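Local coordinates for protein glycosyltransferase (PDB 3WAD) that belongs to the GT-B class of glycosyltransferases, with two domains related to those of the erythromycin biosynthesis protein CIII family, at residues 101-104 and 105-108; 182-185 and 186-189; 347-350 and 351-355; 361-364 and 365-368. One frame throughout, in Å; residues are numbered along the deposited sequence.

Interaction 1 of 4, residues 101-104 and 105-108; sequences QIYE and YMAD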
loop_
_atom_site.group_PDB
_atom_site.type_symbol
_atom_site.label_atom_id
_atom_site.label_comp_id
_atom_site.label_asym_id
_atom_site.label_seq_id
_atom_site.Cartn_x
_atom_site.Cartn_y
_atom_site.Cartn_z
ATOM N N GLN B 101 -10.797 -2.204 -31.394
ATOM C CA GLN B 101 -9.501 -1.717 -31.900
ATOM C C GLN B 101 -8.768 -0.883 -30.903
ATOM O O GLN B 101 -7.580 -1.054 -30.698
ATOM C CB GLN B 101 -9.661 -0.968 -33.216
ATOM C CG GLN B 101 -10.022 -2.004 -34.208
ATOM C CD GLN B 101 -10.298 -1.462 -35.557
ATOM O OE1 GLN B 101 -10.627 -0.287 -35.729
ATOM N NE2 GLN B 101 -10.204 -2.350 -36.550
ATOM N N ILE B 102 -9.481 0.053 -30.296
ATOM C CA ILE B 102 -8.896 0.864 -29.255
ATOM C C ILE B 102 -8.346 0.016 -28.067
ATOM O O ILE B 102 -7.264 0.301 -27.493
ATOM C CB ILE B 102 -9.961 1.824 -28.742
ATOM C CG1 ILE B 102 -10.291 2.805 -29.860
ATOM C CG2 ILE B 102 -9.477 2.510 -27.442
ATOM C CD1 ILE B 102 -11.628 3.594 -29.675
ATOM N N TYR B 103 -9.092 -1.015 -27.685
ATOM C CA TYR B 103 -8.710 -1.733 -26.475
ATOM C C TYR B 103 -7.542 -2.641 -26.812
ATOM O O TYR B 103 -6.689 -2.871 -25.980
ATOM C CB TYR B 103 -9.875 -2.519 -25.877
ATOM C CG TYR B 103 -10.966 -1.632 -25.231
ATOM C CD1 TYR B 103 -10.687 -0.308 -24.828
ATOM C CD2 TYR B 103 -12.298 -2.133 -25.040
ATOM C CE1 TYR B 103 -11.673 0.498 -24.248
ATOM C CE2 TYR B 103 -13.320 -1.300 -24.457
ATOM C CZ TYR B 103 -12.989 -0.007 -24.044
ATOM O OH TYR B 103 -13.962 0.819 -23.457
ATOM N N GLU B 104 -7.487 -3.084 -28.065
ATOM C CA GLU B 104 -6.342 -3.822 -28.519
ATOM C C GLU B 104 -5.072 -2.998 -28.411
ATOM O O GLU B 104 -4.032 -3.505 -27.932
ATOM C CB GLU B 104 -6.511 -4.335 -29.947
ATOM C CG GLU B 104 -5.197 -5.020 -30.446
ATOM C CD GLU B 104 -4.942 -6.365 -29.797
ATOM O OE1 GLU B 104 -5.808 -6.926 -29.025
ATOM O OE2 GLU B 104 -3.802 -6.864 -30.043
ATOM N N TYR B 105 -5.147 -1.755 -28.909
ATOM C CA TYR B 105 -4.065 -0.779 -28.794
ATOM C C TYR B 105 -3.578 -0.620 -27.329
ATOM O O TYR B 105 -2.390 -0.484 -27.085
ATOM C CB TYR B 105 -4.589 0.581 -29.288
ATOM C CG TYR B 105 -3.546 1.645 -29.312
ATOM C CD1 TYR B 105 -2.842 1.933 -30.493
ATOM C CD2 TYR B 105 -3.283 2.388 -28.172
ATOM C CE1 TYR B 105 -1.873 2.947 -30.523
ATOM C CE2 TYR B 105 -2.297 3.383 -28.175
ATOM C CZ TYR B 105 -1.610 3.645 -29.348
ATOM O OH TYR B 105 -0.708 4.640 -29.357
ATOM N N MET B 106 -4.517 -0.593 -26.395
ATOM C CA MET B 106 -4.267 -0.405 -24.969
ATOM C C MET B 106 -3.704 -1.639 -24.245
ATOM O O MET B 106 -3.202 -1.482 -23.115
ATOM C CB MET B 106 -5.561 0.039 -24.239
ATOM C CG MET B 106 -5.849 1.487 -24.501
ATOM S SD MET B 106 -7.602 1.840 -24.262
ATOM C CE MET B 106 -7.842 1.353 -22.551
ATOM N N ALA B 107 -3.842 -2.838 -24.837
ATOM C CA ALA B 107 -3.251 -4.093 -24.309
ATOM C C ALA B 107 -2.880 -4.995 -25.492
ATOM O O ALA B 107 -3.610 -5.941 -25.858
ATOM C CB ALA B 107 -4.196 -4.811 -23.288
ATOM N N ASP B 108 -1.742 -4.622 -26.062
ATOM C CA ASP B 108 -0.995 -5.188 -27.129
ATOM C C ASP B 108 -0.815 -6.660 -27.278
ATOM O O ASP B 108 -0.793 -7.339 -26.316
ATOM C CB ASP B 108 0.529 -4.706 -26.949
ATOM C CG ASP B 108 0.771 -3.771 -27.929
ATOM O OD1 ASP B 108 -0.339 -3.748 -28.587
ATOM O OD2 ASP B 108 1.768 -3.037 -28.028
#
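Met-106 lays its sulfur against the edge of the Tyr-103 ring, a Met-aromatic contact near the C-terminal end of helix 89-106 in the N-terminal domain of this GT-B fold. SD lies 5.1 Å from the centroid of the Tyr-103 ring and 84° off the ring normal, so it meets the hydrogen-bearing rim and not the pi cloud. Ile-102, lying alongside Met-106 as well, brings its CG2 to 3.8 Å from Met-106 SD. With its CG anti to the carbonyl carbon (chi1 -76°), Met-106 runs alongside both residues, and the bend at chi3 brings its CE to 4.0 Å from Tyr-103 CD1. Leu-132 touches both Met-106 and Tyr-103, and Trp-157 stacks edge-to-face with the tyrosine.

Behind these side chains the helix bonds change character. Tyr-105 N reaches Gln-101 O at 3.1 Å, almost straight, whereas Ala-107 N divides itself between a weak bond to Tyr-103 O and a bond to Glu-104 O, a tighter three-residue step. Glu-104 curls at chi2, and its OE1 takes a salt bridge from Lys-187 and a hydrogen bond from Trp-183, both on helix 179-188. As the chain leaves the helix, Asp-108 turns its CA toward Glu-104 O, a CA-H...O contact of 3.6 Å between those two atoms.

Interaction 2 of 4, residues 182-185 and 186-189; sequences DWLA and TKGE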
loop_
_atom_site.group_PDB
_atom_site.type_symbol
_atom_site.label_atom_id
_atom_site.label_comp_id
_atom_site.label_asym_id
_atom_site.label_seq_id
_atom_site.Cartn_x
_atom_site.Cartn_y
_atom_site.Cartn_z
ATOM N N ASP B 182 -14.820 -12.019 -32.893
ATOM C CA ASP B 182 -13.757 -12.062 -33.869
ATOM C C ASP B 182 -12.473 -11.506 -33.202
ATOM O O ASP B 182 -11.397 -12.083 -33.333
ATOM C CB ASP B 182 -14.104 -11.251 -35.078
ATOM C CG ASP B 182 -15.238 -11.876 -35.914
ATOM O OD1 ASP B 182 -15.794 -12.902 -35.481
ATOM O OD2 ASP B 182 -15.584 -11.299 -36.975
ATOM N N TRP B 183 -12.606 -10.386 -32.493
ATOM C CA TRP B 183 -11.440 -9.778 -31.808
ATOM C C TRP B 183 -10.775 -10.709 -30.830
ATOM O O TRP B 183 -9.607 -10.956 -30.967
ATOM C CB TRP B 183 -11.821 -8.487 -31.121
ATOM C CG TRP B 183 -10.740 -7.936 -30.235
ATOM C CD1 TRP B 183 -9.358 -7.783 -30.511
ATOM C CD2 TRP B 183 -10.965 -7.333 -28.974
ATOM N NE1 TRP B 183 -8.747 -7.187 -29.417
ATOM C CE2 TRP B 183 -9.709 -6.894 -28.480
ATOM C CE3 TRP B 183 -12.107 -7.141 -28.197
ATOM C CZ2 TRP B 183 -9.582 -6.309 -27.226
ATOM C CZ3 TRP B 183 -11.986 -6.535 -26.974
ATOM C CH2 TRP B 183 -10.730 -6.088 -26.512
ATOM N N LEU B 184 -11.547 -11.240 -29.884
ATOM C CA LEU B 184 -11.016 -12.002 -28.773
ATOM C C LEU B 184 -10.627 -13.446 -29.126
ATOM O O LEU B 184 -9.700 -13.983 -28.500
ATOM C CB LEU B 184 -11.946 -11.987 -27.560
ATOM C CG LEU B 184 -12.135 -10.623 -26.881
ATOM C CD1 LEU B 184 -13.226 -10.688 -25.815
ATOM C CD2 LEU B 184 -10.810 -10.128 -26.224
ATOM N N ALA B 185 -11.273 -14.052 -30.120
ATOM C CA ALA B 185 -10.785 -15.328 -30.660
ATOM C C ALA B 185 -9.382 -15.117 -31.260
ATOM O O ALA B 185 -8.425 -15.903 -31.009
ATOM C CB ALA B 185 -11.743 -15.870 -31.719
ATOM N N THR B 186 -9.271 -14.065 -32.071
ATOM C CA THR B 186 -7.991 -13.621 -32.639
ATOM C C THR B 186 -6.898 -13.331 -31.578
ATOM O O THR B 186 -5.749 -13.773 -31.722
ATOM C CB THR B 186 -8.171 -12.340 -33.451
ATOM O OG1 THR B 186 -8.952 -12.652 -34.595
ATOM C CG2 THR B 186 -6.826 -11.807 -34.024
ATOM N N LYS B 187 -7.243 -12.545 -30.585
ATOM C CA LYS B 187 -6.315 -12.216 -29.520
ATOM C C LYS B 187 -5.823 -13.502 -28.798
ATOM O O LYS B 187 -4.640 -13.583 -28.477
ATOM C CB LYS B 187 -6.997 -11.323 -28.492
ATOM C CG LYS B 187 -6.024 -10.638 -27.481
ATOM C CD LYS B 187 -6.829 -9.573 -26.700
ATOM C CE LYS B 187 -5.977 -8.726 -25.775
ATOM N NZ LYS B 187 -4.938 -8.032 -26.496
ATOM N N GLY B 188 -6.728 -14.458 -28.558
ATOM C CA GLY B 188 -6.450 -15.694 -27.843
ATOM C C GLY B 188 -5.733 -16.767 -28.638
ATOM O O GLY B 188 -5.007 -17.626 -28.078
ATOM N N GLU B 189 -5.871 -16.697 -29.944
ATOM C CA GLU B 189 -5.376 -17.722 -30.834
ATOM C C GLU B 189 -3.873 -18.091 -30.607
ATOM O O GLU B 189 -3.528 -19.295 -30.538
ATOM C CB GLU B 189 -5.641 -17.268 -32.276
ATOM C CG GLU B 189 -5.546 -18.360 -33.259
ATOM C CD GLU B 189 -4.114 -18.662 -33.530
ATOM O OE1 GLU B 189 -3.266 -17.778 -33.321
ATOM O OE2 GLU B 189 -3.796 -19.802 -33.900
#
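The Trp-183 indole carries Leu-184 CD2 on one face, 3.7 Å above its plane and displaced toward the rim, while Lys-187 comes to the ring obliquely, its CD 4.1 Å from Trp-183 NE1. Lys-187 CD also meets Leu-184 CD2 at 4.0 Å, so the aliphatic part of the lysine runs beside both residues of the preceding turn. Its CG is anti to the backbone N (chi1 -167°) and the chain stays extended until a bend at chi4, which delivers NZ to Ala-107 O, Thr-112 OG1 and Glu-104 OE1, the last of which also accepts from Trp-183 NE1.

Farther round the helix, Asp-182 O is gripped twice by Thr-186. The hydroxyl OG1 donates to Asp-182 O at 2.8 Å and Thr-186 N to the same oxygen at 3.2 Å, the two arriving from opposite faces of the carbonyl plane. By contrast, Lys-187 N meets Trp-183 O in the carbonyl plane at 2.9 Å. The last turn is less regular, and the bond from Glu-189 N to Ala-185 O is weak.

Helix 179-188 rests its tryptophan on Ser-100 and Tyr-103 of helix 89-106, while Leu-184 turns to Leu-199 and Val-200 of helix 198-201.

Interaction 3 of 4, residues 347-350 and 351-355; sequences GYVA and ERFAE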
loop_
_atom_site.group_PDB
_atom_site.type_symbol
_atom_site.label_atom_id
_atom_site.label_comp_id
_atom_site.label_asym_id
_atom_site.label_seq_id
_atom_site.Cartn_x
_atom_site.Cartn_y
_atom_site.Cartn_z
ATOM N N GLY B 347 -22.574 11.665 -16.495
ATOM C CA GLY B 347 -23.908 12.285 -16.721
ATOM C C GLY B 347 -24.978 11.474 -15.994
ATOM O O GLY B 347 -25.809 11.988 -15.237
ATOM N N TYR B 348 -24.890 10.171 -16.168
ATOM C CA TYR B 348 -25.908 9.260 -15.727
ATOM C C TYR B 348 -25.841 9.109 -14.217
ATOM O O TYR B 348 -26.868 9.140 -13.551
ATOM C CB TYR B 348 -25.752 7.925 -16.442
ATOM C CG TYR B 348 -26.745 6.891 -15.942
ATOM C CD1 TYR B 348 -27.849 6.582 -16.701
ATOM C CD2 TYR B 348 -26.555 6.228 -14.714
ATOM C CE1 TYR B 348 -28.729 5.623 -16.296
ATOM C CE2 TYR B 348 -27.419 5.269 -14.291
ATOM C CZ TYR B 348 -28.524 4.997 -15.081
ATOM O OH TYR B 348 -29.399 4.049 -14.716
ATOM N N VAL B 349 -24.634 8.997 -13.667
ATOM C CA VAL B 349 -24.482 8.933 -12.212
ATOM C C VAL B 349 -24.863 10.282 -11.578
ATOM O O VAL B 349 -25.449 10.319 -10.494
ATOM C CB VAL B 349 -23.075 8.568 -11.850
ATOM C CG1 VAL B 349 -22.809 8.783 -10.323
ATOM C CG2 VAL B 349 -22.802 7.081 -12.272
ATOM N N ALA B 350 -24.554 11.396 -12.264
ATOM C CA ALA B 350 -24.941 12.704 -11.712
ATOM C C ALA B 350 -26.468 12.772 -11.436
ATOM O O ALA B 350 -26.900 13.213 -10.370
ATOM C CB ALA B 350 -24.500 13.862 -12.592
ATOM N N GLU B 351 -27.257 12.248 -12.370
ATOM C CA GLU B 351 -28.724 12.301 -12.226
ATOM C C GLU B 351 -29.184 11.421 -11.109
ATOM O O GLU B 351 -30.090 11.807 -10.386
ATOM C CB GLU B 351 -29.358 11.862 -13.512
ATOM C CG GLU B 351 -30.652 12.495 -13.846
ATOM C CD GLU B 351 -30.775 12.390 -15.361
ATOM O OE1 GLU B 351 -29.661 12.350 -15.976
ATOM O OE2 GLU B 351 -31.909 12.288 -15.922
ATOM N N ARG B 352 -28.535 10.252 -10.930
ATOM C CA ARG B 352 -28.840 9.372 -9.787
ATOM C C ARG B 352 -28.667 10.082 -8.427
ATOM O O ARG B 352 -29.523 10.007 -7.580
ATOM C CB ARG B 352 -28.035 8.063 -9.890
ATOM C CG ARG B 352 -28.869 6.840 -10.390
ATOM C CD ARG B 352 -29.134 6.854 -11.860
ATOM N NE ARG B 352 -30.337 7.626 -12.235
ATOM C CZ ARG B 352 -30.532 8.159 -13.440
ATOM N NH1 ARG B 352 -29.635 7.996 -14.391
ATOM N NH2 ARG B 352 -31.632 8.843 -13.704
ATOM N N PHE B 353 -27.565 10.807 -8.243
ATOM C CA PHE B 353 -27.340 11.562 -7.023
ATOM C C PHE B 353 -28.387 12.682 -6.878
ATOM O O PHE B 353 -28.876 12.927 -5.771
ATOM C CB PHE B 353 -25.974 12.234 -7.050
ATOM C CG PHE B 353 -24.804 11.332 -6.689
ATOM C CD1 PHE B 353 -23.804 11.077 -7.636
ATOM C CD2 PHE B 353 -24.667 10.821 -5.398
ATOM C CE1 PHE B 353 -22.715 10.263 -7.327
ATOM C CE2 PHE B 353 -23.549 9.981 -5.041
ATOM C CZ PHE B 353 -22.582 9.718 -5.999
ATOM N N ALA B 354 -28.695 13.344 -7.998
ATOM C CA ALA B 354 -29.648 14.474 -7.983
ATOM C C ALA B 354 -31.021 13.962 -7.506
ATOM O O ALA B 354 -31.629 14.592 -6.636
ATOM C CB ALA B 354 -29.726 15.178 -9.340
ATOM N N GLU B 355 -31.419 12.761 -7.964
ATOM C CA GLU B 355 -32.715 12.181 -7.602
ATOM C C GLU B 355 -32.844 11.822 -6.138
ATOM O O GLU B 355 -33.930 11.704 -5.647
ATOM C CB GLU B 355 -33.034 10.928 -8.411
ATOM C CG GLU B 355 -33.238 11.166 -9.853
ATOM C CD GLU B 355 -33.270 9.853 -10.585
ATOM O OE1 GLU B 355 -32.920 8.815 -9.971
ATOM O OE2 GLU B 355 -33.667 9.864 -11.755
#
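Tyr-348 and Arg-352 are one turn apart on helix 346-355, where regular four-residue bonds run from Gly-347 O onward, among them Phe-353 N to Val-349 O at 3.1 Å, nearly straight (165°). Arg-352 doubles back through bends at chi2 and chi3 and sets its NH1 over the centre of the Tyr-348 ring, 3.0 Å above the plane. This is a cation-pi contact, with Arg-352 CZ 4.2 Å from the Tyr-348 centroid. The two planes stand 61° apart, so the guanidinium points one amino group at the ring face and does not stack flat, while Arg-352 CD covers Tyr-348 CE2 at 3.4 Å. Phe-215 and Leu-154 pack against the tyrosine. The other amino group is tied too: Arg-352 NH2 forms a salt bridge with Glu-355 OE2 at 3.0 Å; OE2 lies near the guanidinium plane, while NH2 comes from above the plane of the carboxylate.

Inward, Val-349 CG1 presses on Phe-353 CE1 at 3.3 Å. Phe-353 and Ala-350 face strands 336-338 and 359-361, in the beta-alpha-beta unit whose helix this is. The guanidinium is held from two sides, which should limit its rotation, and its charge is probably partly balanced by carboxylate and pi face.

Interaction 4 of 4, residues 361-364 and 365-368; sequences VTEV and PDLT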
loop_
_atom_site.group_PDB
_atom_site.type_symbol
_atom_site.label_atom_id
_atom_site.label_comp_id
_atom_site.label_asym_id
_atom_site.label_seq_id
_atom_site.Cartn_x
_atom_site.Cartn_y
_atom_site.Cartn_z
ATOM N N VAL B 361 -27.035 19.479 -10.285
ATOM C CA VAL B 361 -26.271 19.264 -11.505
ATOM C C VAL B 361 -26.370 20.484 -12.424
ATOM O O VAL B 361 -27.465 20.975 -12.652
ATOM C CB VAL B 361 -26.805 17.987 -12.314
ATOM C CG1 VAL B 361 -26.016 17.750 -13.573
ATOM C CG2 VAL B 361 -26.798 16.696 -11.437
ATOM N N THR B 362 -25.250 20.944 -12.989
ATOM C CA THR B 362 -25.319 21.819 -14.171
ATOM C C THR B 362 -24.604 21.235 -15.361
ATOM O O THR B 362 -23.404 21.104 -15.323
ATOM C CB THR B 362 -24.735 23.243 -13.890
ATOM O OG1 THR B 362 -25.480 23.817 -12.825
ATOM C CG2 THR B 362 -24.890 24.119 -15.127
ATOM N N GLU B 363 -25.309 20.903 -16.432
ATOM C CA GLU B 363 -24.598 20.385 -17.617
ATOM C C GLU B 363 -23.674 21.411 -18.190
ATOM O O GLU B 363 -23.916 22.598 -18.048
ATOM C CB GLU B 363 -25.556 19.986 -18.700
ATOM C CG GLU B 363 -26.607 19.022 -18.271
ATOM C CD GLU B 363 -26.091 17.573 -18.101
ATOM O OE1 GLU B 363 -24.957 17.232 -18.549
ATOM O OE2 GLU B 363 -26.849 16.753 -17.521
ATOM N N VAL B 364 -22.636 20.959 -18.865
ATOM C CA VAL B 364 -21.705 21.859 -19.516
ATOM C C VAL B 364 -22.422 22.948 -20.368
ATOM O O VAL B 364 -22.256 24.138 -20.072
ATOM C CB VAL B 364 -20.618 21.083 -20.308
ATOM C CG1 VAL B 364 -19.823 21.982 -21.196
ATOM C CG2 VAL B 364 -19.641 20.444 -19.328
ATOM N N PRO B 365 -23.235 22.563 -21.392
ATOM C CA PRO B 365 -23.964 23.607 -22.159
ATOM C C PRO B 365 -24.802 24.649 -21.358
ATOM O O PRO B 365 -25.130 25.696 -21.926
ATOM C CB PRO B 365 -24.886 22.786 -23.095
ATOM C CG PRO B 365 -24.827 21.367 -22.601
ATOM C CD PRO B 365 -23.488 21.220 -21.944
ATOM N N ASP B 366 -25.161 24.378 -20.090
ATOM C CA ASP B 366 -25.933 25.309 -19.205
ATOM C C ASP B 366 -25.106 26.045 -18.160
ATOM O O ASP B 366 -25.642 26.636 -17.216
ATOM C CB ASP B 366 -27.005 24.550 -18.415
ATOM C CG ASP B 366 -27.991 23.849 -19.287
ATOM O OD1 ASP B 366 -28.203 24.232 -20.467
ATOM O OD2 ASP B 366 -28.561 22.882 -18.788
ATOM N N LEU B 367 -23.796 25.980 -18.305
ATOM C CA LEU B 367 -22.896 26.487 -17.320
ATOM C C LEU B 367 -22.895 28.004 -17.380
ATOM O O LEU B 367 -22.545 28.541 -18.399
ATOM C CB LEU B 367 -21.524 25.999 -17.745
ATOM C CG LEU B 367 -20.415 25.845 -16.763
ATOM C CD1 LEU B 367 -20.997 25.267 -15.492
ATOM C CD2 LEU B 367 -19.409 24.888 -17.463
ATOM N N THR B 368 -23.334 28.685 -16.318
ATOM C CA THR B 368 -23.026 30.108 -16.132
ATOM C C THR B 368 -22.413 30.299 -14.741
ATOM O O THR B 368 -22.634 29.474 -13.838
ATOM C CB THR B 368 -24.266 31.045 -16.333
ATOM O OG1 THR B 368 -25.260 30.808 -15.328
ATOM C CG2 THR B 368 -24.901 30.772 -17.638
HETATM O O HOH W 1 -27.704 21.893 -16.549
#
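Val-364 and Pro-365 cross at about a right angle. The proline ring, closing on the peptide nitrogen, sets Pro-365 CD 3.3 Å from Val-364 CB, a closeness imposed by the shared peptide link. Because CG1 of the valine is anti to its backbone N (chi1 169°), it lies beside the carbonyl carbon and comes near the proline too, 3.8 Å from Pro-365 CD. Thr-362 faces the other arm of the turn. Its methyl CG2 touches Asp-366 O at 3.4 Å and comes 4.1 Å from Leu-367 CD1, while its OG1 bonds to Gln-375 of helix 369-381. One threonine therefore turns a carbon inward across the turn and a hydroxyl toward the following helix.

Asp-366 reaches back to the first arm through a water. That water accepts from Glu-363 N at 2.6 Å and donates to Asp-366 OD2, bridging a backbone amide to a carboxylate. The backbone closes the bend with two successive three-residue steps: Asp-366 N to Glu-363 O, and Leu-367 N to Val-364 O, each 3.0 Å. In both, the donor sits well above the carbonyl plane, about 50° out of it, as fits such a tight winding. Leu-367 then packs on Leu-372 and on Leu-259.

Here two overlapping beta-turns, the second of type I, form a short 3-10 winding, with Pro-365 among the central residues of both. It carries the chain from strand 359-361, at the edge of the C-terminal parallel sheet, to helix 369-381, where Thr-368 serves as N-cap by bonding Arg-371 N through OG1, in a beta-to-alpha connection of the GT-B fold.

Overall arrangement
The four contacts split between the two GT-B domains. Interactions 1, 2 and 3 are partly buried; interaction 4 is a surface contact. Interactions 1 and 2 touch directly: polar bonds from Lys-187 and the packing of Tyr-103 on Trp-183 tie helix 89-106 to helix 179-188. Interactions 3 and 4 belong to the other domain and meet by packing alone, Val-361 CG2 against Ala-350 and Ala-354, with centres 14 Å apart. Between the pairs the separation is large, about 30 Å from centre to centre for interactions 1 and 3. Sulfur, indole and a bridging lysine mark the first pair; interaction 3 puts a cation on a ring, and interaction 4 relies on backbone turns and water.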